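Local coordinates for protein tetraacyldisaccharide 4'-kinase (Aquifex aeolicus, PDB 4EHX) that transfers the gamma-phosphate of ATP to the 4'-position of a tetraacyldisaccharide 1-phosphate, giving lipid IVA in lipid A biosynthesis, at residues A[64-69]-A[129-134]; A[82-87]-A[113-118]; A[32-37]-A[144-149]. All coordinates share one frame; numbering follows the deposited sequence.

Contact 1: A[64-69]-A[129-134]; sequences DKRVCI and KLSPEV
Val-67 and Val-134 form a parallel beta bridge, CA to CA 5.2 Å, where the chain leaving helix 119-130 turns in beside strand 67-71. Val-134 N gives a bond to Arg-66 O, and its O receives Cys-68 N. Arg-66 O takes a second, shorter bond from Glu-133 N at 2.7 Å, so two consecutive amides grip one carbonyl. The side chain of Glu-133 then reaches back: with CG beside its own backbone N (chi1 -69°) and the chain extended beyond, OE1 meets Arg-66 N at 2.7 Å through its anti lone pair. Water 1 joins the same OE1 to Asp-64 O, and water 2 joins OE2 to the ammonium of Lys-65, whose chain crosses the glutamate at about a right angle. With an alanine here Arg-66 N would probably lose its acceptor, and both water links to the 64-65 turn would go with the carboxylate. The Arg-66 guanidinium makes no salt bridge with this carboxylate, NE lying 5.4 Å from Glu-133 OE1; bent at chi3 (66°), the chain turns to the backbone carbonyls of Leu-130 and Ser-131. NE points to Ser-131 O, 3.1 Å away in the guanidinium plane, and NH2 to Leu-130 O at 3.0 Å, each donor lying above the plane of the carbonyl it meets. Apolar contacts back these bonds. Cys-68 CB packs on Pro-132 CB at 3.8 Å, while its SG comes 4.1 Å from Leu-130 CD1. Val-67 CG2 lies beside Val-134 CG1, the two valines pointing the same way. Strand 67-71 thus sits between strands 134-138 and 112-116: Cys-68 also bonds to Ile-136 on one side, and Val-67 to Ser-112 on the other. Helix 119-130 covers Cys-68 through Leu-130.

Contact 2: A[82-87]-A[113-118]; sequences LIVSEY and VVASED
Val-84 and Ser-85 both face Val-113 in a classic beta bulge, set in the antiparallel pairing of strand 81-86 with strand 112-116. Val-113 O is the shared acceptor: Val-84 N reaches it at 2.8 Å, tilted from the carbonyl plane, and Ser-85 N at 3.1 Å, in that plane and on a lone pair. One carbonyl therefore satisfies two successive amides, and the register moves by one residue. Beyond the bulge Val-113 N returns a bond to Ser-85 O at 3.0 Å. Ser-85 OG makes weak bonds with Gly-88 N and Asn-89 O. On its other side the pairing is regular: Leu-82 and Ala-115 form a hydrogen-bonded pair with N to O distances of 2.9 Å from Leu-82 N to Ala-115 O and likewise from Ala-115 N to Leu-82 O. Between this pair and the bulge, Ile-83 and Val-114 are a non-hydrogen-bonded pair, and the backbone of Val-114 instead bonds to Ile-69 and Ser-71 on the next strand. In the bulge Val-84 points toward the partner strand, where its CB rests on Val-113 CG1 and its CG2 lies 3.9 Å from Ala-115 CB. Helix 99-107 covers this face, Pro-101 touching Val-84 and Ala-115, and Ala-105 touching Ser-85 and Val-113. Helix 119-130 covers the face of Ile-83 and Val-114. That helix starts just after Asp-118, its N-cap, whose OD1 accepts from Lys-121 N. The turn leading there is tied by Ser-116 OG, which is hydrogen-bonded to Thr-81 OG1 and donates to Asp-118 O at 2.9 Å from above the carbonyl plane.

Contact 3: A[32-37]-A[144-149]; sequences KKLPVP and RKLHRD
Lys-32, Leu-146 and Asp-149 carry much of this meeting of two loops. Lys-32 is held by its backbone: its N donates to Lys-145 O at 2.7 Å, and its O receives His-147 N at 2.8 Å in a nearly straight bond, a single bridge round Leu-146. Its side chain runs beside that of Lys-145, pointing the same way, with the two CD atoms 4.1 Å apart. The ammonium groups have other partners, Lys-145 NZ in a salt bridge with Asp-118 and Lys-32 in a cation-pi contact with Tyr-120. Leu-146 brings CD1 near Lys-32 O and against Leu-34 CD1 at 3.9 Å, the two leucines crossing at about a right angle. Arg-148 grips Leu-146 O side-on with NE and NH2, that oxygen lying in the guanidinium plane. Asp-149 gathers the polar end. Its OD1 accepts from His-147 NE2 at 3.0 Å; the oxygen lies in the ring plane, yet the ring meets the carboxylate from well above the carboxylate's own plane. Its OD2 takes Val-38 N and comes 3.3 Å from Pro-37 CA. Lys-33, bent at chi2 and chi4, passes CD 3.4 Å from His-147 CD2 and brings NZ to Leu-34 O and to water 4, which donates to Asp-149 OD1, so the opposite charges are joined through water. Water 3 lies near Lys-33 NZ, Val-36 O and Asp-149 OD2. Water 5 links Leu-34 N to His-147 O. The two loops lead into strands 38-43 and 150-156, parallel neighbours in the alpha/beta core of this P-loop kinase; strand 38-43 runs on toward the predicted ATP-binding loop, as the strand before a P-loop does.

Overall arrangement
The three contacts nest along the chain: contact 2 lies inside the loop closed by contact 1, and contact 1 inside that of contact 3. Contacts 1 and 2, centres about 12 Å apart, share a sheet, with Ile-69 O accepting Val-114 N at 2.9 Å and Tyr-87 OH lying 2.6 Å from Leu-130 O. Contact 3, centred about 15 Å from contact 1, touches it where Pro-37 CD packs on Glu-133 O. Although about 17 Å separates the centres of contacts 2 and 3, Asp-118 OD2 reaches Lys-145 NZ at 2.9 Å. Contacts 1 and 3 lie away from the predicted ATP site; in contact 2 the Val-113 side chain is about 10 Å from that of Lys-51.

Contact 1: A[64-69]-A[129-134]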
loop_
_atom_site.group_PDB
_atom_site.type_symbol
_atom_site.label_atom_id
_atom_site.label_comp_id
_atom_site.label_asym_id
_atom_site.label_seq_id
_atom_site.Cartn_x
_atom_site.Cartn_y
_atom_site.Cartn_z
ATOM N N ASP A 64 19.628 2.186 4.616
ATOM C CA ASP A 64 20.733 2.875 5.271
ATOM C C ASP A 64 20.288 4.175 5.954
ATOM O O ASP A 64 21.099 4.853 6.579
ATOM C CB ASP A 64 21.851 3.152 4.260
ATOM C CG ASP A 64 22.436 1.866 3.669
ATOM O OD1 ASP A 64 22.708 0.916 4.441
ATOM O OD2 ASP A 64 22.613 1.800 2.432
ATOM N N LYS A 65 19.006 4.520 5.827
ATOM C CA LYS A 65 18.464 5.749 6.408
ATOM C C LYS A 65 17.430 5.441 7.491
ATOM O O LYS A 65 16.826 4.362 7.502
ATOM C CB LYS A 65 17.770 6.599 5.332
ATOM C CG LYS A 65 18.681 7.115 4.229
ATOM C CD LYS A 65 19.691 8.121 4.775
ATOM C CE LYS A 65 20.421 8.847 3.655
ATOM N NZ LYS A 65 21.361 9.860 4.224
ATOM N N ARG A 66 17.212 6.402 8.382
ATOM C CA ARG A 66 16.137 6.307 9.359
ATOM C C ARG A 66 14.839 6.710 8.666
ATOM O O ARG A 66 14.640 7.884 8.357
ATOM C CB ARG A 66 16.429 7.205 10.563
ATOM C CG ARG A 66 17.676 6.761 11.349
ATOM C CD ARG A 66 18.113 7.824 12.360
ATOM N NE ARG A 66 17.130 8.021 13.426
ATOM C CZ ARG A 66 17.040 7.256 14.515
ATOM N NH1 ARG A 66 17.864 6.229 14.673
ATOM N NH2 ARG A 66 16.121 7.509 15.442
ATOM N N VAL A 67 13.970 5.731 8.411
ATOM C CA VAL A 67 12.764 5.948 7.594
ATOM C C VAL A 67 11.505 5.997 8.452
ATOM O O VAL A 67 11.344 5.216 9.402
ATOM C CB VAL A 67 12.611 4.788 6.572
ATOM C CG1 VAL A 67 11.300 4.918 5.764
ATOM C CG2 VAL A 67 13.847 4.698 5.662
ATOM N N CYS A 68 10.599 6.904 8.115
ATOM C CA CYS A 68 9.297 6.929 8.758
ATOM C C CYS A 68 8.220 6.994 7.699
ATOM O O CYS A 68 8.263 7.850 6.816
ATOM C CB CYS A 68 9.177 8.124 9.709
ATOM S SG CYS A 68 7.622 8.195 10.625
ATOM N N ILE A 69 7.242 6.100 7.798
ATOM C CA ILE A 69 6.077 6.147 6.915
ATOM C C ILE A 69 5.033 7.086 7.509
ATOM O O ILE A 69 4.748 7.011 8.695
ATOM C CB ILE A 69 5.399 4.763 6.801
ATOM C CG1 ILE A 69 6.414 3.680 6.424
ATOM C CG2 ILE A 69 4.186 4.831 5.840
ATOM C CD1 ILE A 69 7.116 3.922 5.132
ATOM N N LYS A 129 9.886 13.048 17.951
ATOM C CA LYS A 129 10.010 11.830 18.753
ATOM C C LYS A 129 10.901 10.749 18.143
ATOM O O LYS A 129 11.412 9.897 18.862
ATOM C CB LYS A 129 8.625 11.221 19.015
ATOM C CG LYS A 129 7.621 12.155 19.672
ATOM C CD LYS A 129 8.063 12.570 21.062
ATOM C CE LYS A 129 6.996 13.416 21.743
ATOM N NZ LYS A 129 7.479 13.969 23.047
ATOM N N LEU A 130 11.068 10.757 16.825
ATOM C CA LEU A 130 11.711 9.628 16.149
ATOM C C LEU A 130 12.970 10.001 15.349
ATOM O O LEU A 130 13.664 9.122 14.834
ATOM C CB LEU A 130 10.706 8.954 15.210
ATOM C CG LEU A 130 9.391 8.418 15.797
ATOM C CD1 LEU A 130 8.366 8.116 14.705
ATOM C CD2 LEU A 130 9.636 7.188 16.665
ATOM N N SER A 131 13.237 11.300 15.242
ATOM C CA SER A 131 14.281 11.856 14.361
ATOM C C SER A 131 14.593 11.116 13.043
ATOM O O SER A 131 15.734 10.750 12.777
ATOM C CB SER A 131 15.571 12.115 15.144
ATOM O OG SER A 131 16.031 10.927 15.755
ATOM N N PRO A 132 13.574 10.913 12.204
ATOM C CA PRO A 132 13.780 10.280 10.897
ATOM C C PRO A 132 14.650 11.102 9.942
ATOM O O PRO A 132 14.757 12.320 10.072
ATOM C CB PRO A 132 12.353 10.149 10.349
ATOM C CG PRO A 132 11.637 11.308 10.946
ATOM C CD PRO A 132 12.228 11.517 12.312
ATOM N N GLU A 133 15.278 10.424 8.989
ATOM C CA GLU A 133 16.037 11.101 7.946
ATOM C C GLU A 133 15.239 11.281 6.658
ATOM O O GLU A 133 15.600 12.089 5.819
ATOM C CB GLU A 133 17.309 10.319 7.655
ATOM C CG GLU A 133 18.271 10.389 8.814
ATOM C CD GLU A 133 19.438 9.443 8.660
ATOM O OE1 GLU A 133 19.208 8.239 8.447
ATOM O OE2 GLU A 133 20.583 9.917 8.746
ATOM N N VAL A 134 14.176 10.502 6.490
ATOM C CA VAL A 134 13.355 10.594 5.278
ATOM C C VAL A 134 11.953 10.095 5.581
ATOM O O VAL A 134 11.778 9.184 6.400
ATOM C CB VAL A 134 13.982 9.786 4.101
ATOM C CG1 VAL A 134 14.189 8.297 4.496
ATOM C CG2 VAL A 134 13.132 9.918 2.828
HETATM O O HOH W 1 21.217 6.422 9.008
HETATM O O HOH W 2 22.654 9.036 6.552
#

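Contact 2: A[82-87]-A[113-118]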
loop_
_atom_site.group_PDB
_atom_site.type_symbol
_atom_site.label_atom_id
_atom_site.label_comp_id
_atom_site.label_asym_id
_atom_site.label_seq_id
_atom_site.Cartn_x
_atom_site.Cartn_y
_atom_site.Cartn_z
ATOM N N LEU A 82 -0.660 9.790 15.634
ATOM C CA LEU A 82 -0.403 8.607 16.441
ATOM C C LEU A 82 0.853 7.897 15.943
ATOM O O LEU A 82 0.949 7.560 14.764
ATOM C CB LEU A 82 -1.597 7.648 16.344
ATOM C CG LEU A 82 -1.426 6.284 17.014
ATOM C CD1 LEU A 82 -1.290 6.469 18.514
ATOM C CD2 LEU A 82 -2.590 5.372 16.679
ATOM N N ILE A 83 1.821 7.689 16.830
ATOM C CA ILE A 83 2.959 6.862 16.469
ATOM C C ILE A 83 2.522 5.407 16.574
ATOM O O ILE A 83 2.195 4.922 17.647
ATOM C CB ILE A 83 4.184 7.115 17.370
ATOM C CG1 ILE A 83 4.753 8.519 17.112
ATOM C CG2 ILE A 83 5.254 6.029 17.130
ATOM C CD1 ILE A 83 5.840 8.949 18.115
ATOM N N VAL A 84 2.480 4.731 15.438
ATOM C CA VAL A 84 2.044 3.340 15.376
ATOM C C VAL A 84 3.219 2.402 15.648
ATOM O O VAL A 84 3.095 1.396 16.353
ATOM C CB VAL A 84 1.481 3.045 13.978
ATOM C CG1 VAL A 84 1.159 1.552 13.822
ATOM C CG2 VAL A 84 0.252 3.909 13.725
ATOM N N SER A 85 4.377 2.749 15.098
ATOM C CA SER A 85 5.541 1.897 15.287
ATOM C C SER A 85 6.792 2.741 15.382
ATOM O O SER A 85 6.937 3.711 14.652
ATOM C CB SER A 85 5.674 0.944 14.101
ATOM O OG SER A 85 6.875 0.202 14.191
ATOM N N GLU A 86 7.709 2.345 16.260
ATOM C CA GLU A 86 8.990 3.016 16.368
ATOM C C GLU A 86 10.077 2.091 15.837
ATOM O O GLU A 86 10.496 1.144 16.514
ATOM C CB GLU A 86 9.268 3.410 17.821
ATOM C CG GLU A 86 10.668 3.964 18.052
ATOM C CD GLU A 86 10.926 4.303 19.510
ATOM O OE1 GLU A 86 10.540 3.492 20.387
ATOM O OE2 GLU A 86 11.513 5.377 19.779
ATOM N N TYR A 87 10.505 2.351 14.608
ATOM C CA TYR A 87 11.511 1.531 13.940
ATOM C C TYR A 87 11.260 0.028 14.071
ATOM O O TYR A 87 12.147 -0.731 14.450
ATOM C CB TYR A 87 12.914 1.936 14.411
ATOM C CG TYR A 87 13.154 3.379 14.038
ATOM C CD1 TYR A 87 13.295 3.743 12.701
ATOM C CD2 TYR A 87 13.142 4.386 15.001
ATOM C CE1 TYR A 87 13.462 5.066 12.325
ATOM C CE2 TYR A 87 13.307 5.724 14.634
ATOM C CZ TYR A 87 13.478 6.046 13.296
ATOM O OH TYR A 87 13.653 7.355 12.920
ATOM N N VAL A 113 6.276 4.120 11.726
ATOM C CA VAL A 113 4.993 4.390 11.073
ATOM C C VAL A 113 4.199 5.348 11.941
ATOM O O VAL A 113 4.033 5.143 13.153
ATOM C CB VAL A 113 4.168 3.112 10.856
ATOM C CG1 VAL A 113 2.795 3.450 10.236
ATOM C CG2 VAL A 113 4.930 2.139 9.969
ATOM N N VAL A 114 3.721 6.410 11.315
ATOM C CA VAL A 114 2.898 7.395 11.998
ATOM C C VAL A 114 1.589 7.551 11.225
ATOM O O VAL A 114 1.591 7.637 9.996
ATOM C CB VAL A 114 3.651 8.753 12.113
ATOM C CG1 VAL A 114 2.693 9.879 12.501
ATOM C CG2 VAL A 114 4.817 8.623 13.106
ATOM N N ALA A 115 0.473 7.530 11.953
ATOM C CA ALA A 115 -0.840 7.706 11.353
ATOM C C ALA A 115 -1.345 9.110 11.679
ATOM O O ALA A 115 -1.400 9.514 12.842
ATOM C CB ALA A 115 -1.823 6.644 11.879
ATOM N N SER A 116 -1.706 9.849 10.644
ATOM C CA SER A 116 -2.211 11.191 10.827
ATOM C C SER A 116 -2.890 11.603 9.532
ATOM O O SER A 116 -2.291 11.532 8.470
ATOM C CB SER A 116 -1.032 12.124 11.127
ATOM O OG SER A 116 -1.469 13.407 11.497
ATOM N N GLU A 117 -4.154 12.010 9.617
ATOM C CA GLU A 117 -4.860 12.536 8.449
ATOM C C GLU A 117 -4.052 13.665 7.797
ATOM O O GLU A 117 -3.870 13.715 6.567
ATOM C CB GLU A 117 -6.218 13.079 8.899
ATOM C CG GLU A 117 -7.131 13.508 7.771
ATOM C CD GLU A 117 -7.844 12.333 7.138
ATOM O OE1 GLU A 117 -7.973 11.282 7.806
ATOM O OE2 GLU A 117 -8.274 12.462 5.972
ATOM N N ASP A 118 -3.572 14.587 8.626
ATOM C CA ASP A 118 -2.714 15.665 8.141
ATOM C C ASP A 118 -1.274 15.154 8.152
ATOM O O ASP A 118 -0.675 14.992 9.219
ATOM C CB ASP A 118 -2.844 16.883 9.059
ATOM C CG ASP A 118 -2.169 18.117 8.482
ATOM O OD1 ASP A 118 -0.940 18.199 8.566
ATOM O OD2 ASP A 118 -2.864 19.008 7.955
#

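Contact 3: A[32-37]-A[144-149]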
loop_
_atom_site.group_PDB
_atom_site.type_symbol
_atom_site.label_atom_id
_atom_site.label_comp_id
_atom_site.label_asym_id
_atom_site.label_seq_id
_atom_site.Cartn_x
_atom_site.Cartn_y
_atom_site.Cartn_z
ATOM N N LYS A 32 2.862 22.879 2.405
ATOM C CA LYS A 32 3.785 22.925 3.548
ATOM C C LYS A 32 5.033 22.092 3.296
ATOM O O LYS A 32 4.992 21.126 2.557
ATOM C CB LYS A 32 3.058 22.465 4.813
ATOM C CG LYS A 32 1.773 23.272 5.042
ATOM C CD LYS A 32 1.005 22.836 6.280
ATOM C CE LYS A 32 1.675 23.343 7.539
ATOM N NZ LYS A 32 2.095 24.765 7.395
ATOM N N LYS A 33 6.141 22.453 3.935
ATOM C CA LYS A 33 7.412 21.807 3.641
ATOM C C LYS A 33 8.082 21.285 4.896
ATOM O O LYS A 33 8.458 22.065 5.766
ATOM C CB LYS A 33 8.338 22.810 2.945
ATOM C CG LYS A 33 9.756 22.313 2.729
ATOM C CD LYS A 33 9.865 21.429 1.519
ATOM C CE LYS A 33 11.323 21.228 1.098
ATOM N NZ LYS A 33 12.135 20.552 2.165
ATOM N N LEU A 34 8.223 19.969 5.004
ATOM C CA LEU A 34 9.017 19.386 6.093
ATOM C C LEU A 34 10.514 19.571 5.829
ATOM O O LEU A 34 10.937 19.655 4.672
ATOM C CB LEU A 34 8.685 17.901 6.273
ATOM C CG LEU A 34 7.289 17.634 6.851
ATOM C CD1 LEU A 34 6.906 16.164 6.660
ATOM C CD2 LEU A 34 7.220 18.027 8.337
ATOM N N PRO A 35 11.319 19.660 6.908
ATOM C CA PRO A 35 12.759 19.935 6.793
ATOM C C PRO A 35 13.612 18.709 6.476
ATOM O O PRO A 35 14.834 18.826 6.511
ATOM C CB PRO A 35 13.119 20.478 8.181
ATOM C CG PRO A 35 12.169 19.775 9.099
ATOM C CD PRO A 35 10.865 19.697 8.310
ATOM N N VAL A 36 13.005 17.558 6.193
ATOM C CA VAL A 36 13.768 16.437 5.650
ATOM C C VAL A 36 13.080 15.991 4.363
ATOM O O VAL A 36 11.953 16.378 4.117
ATOM C CB VAL A 36 13.874 15.238 6.643
ATOM C CG1 VAL A 36 14.608 15.646 7.912
ATOM C CG2 VAL A 36 12.486 14.668 6.978
ATOM N N PRO A 37 13.754 15.169 3.551
ATOM C CA PRO A 37 13.164 14.684 2.297
ATOM C C PRO A 37 11.877 13.863 2.483
ATOM O O PRO A 37 11.713 13.120 3.468
ATOM C CB PRO A 37 14.277 13.823 1.690
ATOM C CG PRO A 37 15.546 14.370 2.288
ATOM C CD PRO A 37 15.160 14.744 3.697
ATOM N N ARG A 144 -1.871 17.085 -1.465
ATOM C CA ARG A 144 -1.016 18.100 -2.078
ATOM C C ARG A 144 -0.554 19.169 -1.101
ATOM O O ARG A 144 0.418 19.880 -1.370
ATOM C CB ARG A 144 -1.716 18.737 -3.279
ATOM C CG ARG A 144 -2.006 17.733 -4.391
ATOM C CD ARG A 144 -2.523 18.407 -5.662
ATOM N NE ARG A 144 -1.514 19.253 -6.311
ATOM C CZ ARG A 144 -1.749 19.977 -7.405
ATOM N NH1 ARG A 144 -2.954 19.953 -7.980
ATOM N NH2 ARG A 144 -0.791 20.735 -7.923
ATOM N N LYS A 145 -1.241 19.262 0.034
ATOM C CA LYS A 145 -0.858 20.197 1.088
ATOM C C LYS A 145 0.557 19.928 1.610
ATOM O O LYS A 145 1.178 20.813 2.185
ATOM C CB LYS A 145 -1.860 20.146 2.261
ATOM C CG LYS A 145 -1.618 21.205 3.343
ATOM C CD LYS A 145 -2.200 20.820 4.714
ATOM C CE LYS A 145 -3.646 20.377 4.647
ATOM N NZ LYS A 145 -4.330 20.495 5.991
ATOM N N LEU A 146 1.062 18.707 1.438
ATOM C CA LEU A 146 2.435 18.417 1.872
ATOM C C LEU A 146 3.382 18.320 0.692
ATOM O O LEU A 146 3.184 17.491 -0.204
ATOM C CB LEU A 146 2.514 17.139 2.728
ATOM C CG LEU A 146 3.914 16.679 3.176
ATOM C CD1 LEU A 146 4.626 17.755 3.994
ATOM C CD2 LEU A 146 3.792 15.384 4.026
ATOM N N HIS A 147 4.404 19.175 0.680
ATOM C CA HIS A 147 5.410 19.099 -0.374
ATOM C C HIS A 147 6.055 17.724 -0.371
ATOM O O HIS A 147 6.381 17.199 0.699
ATOM C CB HIS A 147 6.530 20.127 -0.173
ATOM C CG HIS A 147 7.663 19.950 -1.142
ATOM N ND1 HIS A 147 7.559 20.300 -2.472
ATOM C CD2 HIS A 147 8.893 19.401 -0.997
ATOM C CE1 HIS A 147 8.683 19.994 -3.099
ATOM N NE2 HIS A 147 9.508 19.447 -2.225
ATOM N N ARG A 148 6.250 17.149 -1.555
ATOM C CA ARG A 148 7.111 15.969 -1.674
ATOM C C ARG A 148 8.244 16.248 -2.653
ATOM O O ARG A 148 8.052 16.893 -3.678
ATOM C CB ARG A 148 6.322 14.681 -2.025
ATOM C CG ARG A 148 5.738 14.571 -3.442
ATOM C CD ARG A 148 4.629 15.604 -3.746
ATOM N NE ARG A 148 3.671 15.704 -2.628
ATOM C CZ ARG A 148 2.670 14.860 -2.402
ATOM N NH1 ARG A 148 2.423 13.864 -3.243
ATOM N NH2 ARG A 148 1.878 15.035 -1.345
ATOM N N ASP A 149 9.431 15.763 -2.315
ATOM C CA ASP A 149 10.619 15.944 -3.144
ATOM C C ASP A 149 10.690 14.946 -4.301
ATOM O O ASP A 149 11.372 15.180 -5.307
ATOM C CB ASP A 149 11.853 15.828 -2.258
ATOM C CG ASP A 149 11.831 16.842 -1.135
ATOM O OD1 ASP A 149 12.084 18.048 -1.410
ATOM O OD2 ASP A 149 11.533 16.448 0.015
HETATM O O HOH W 3 10.766 17.906 2.115
HETATM O O HOH W 4 13.771 18.944 0.691
HETATM O O HOH W 5 8.011 18.445 2.624
#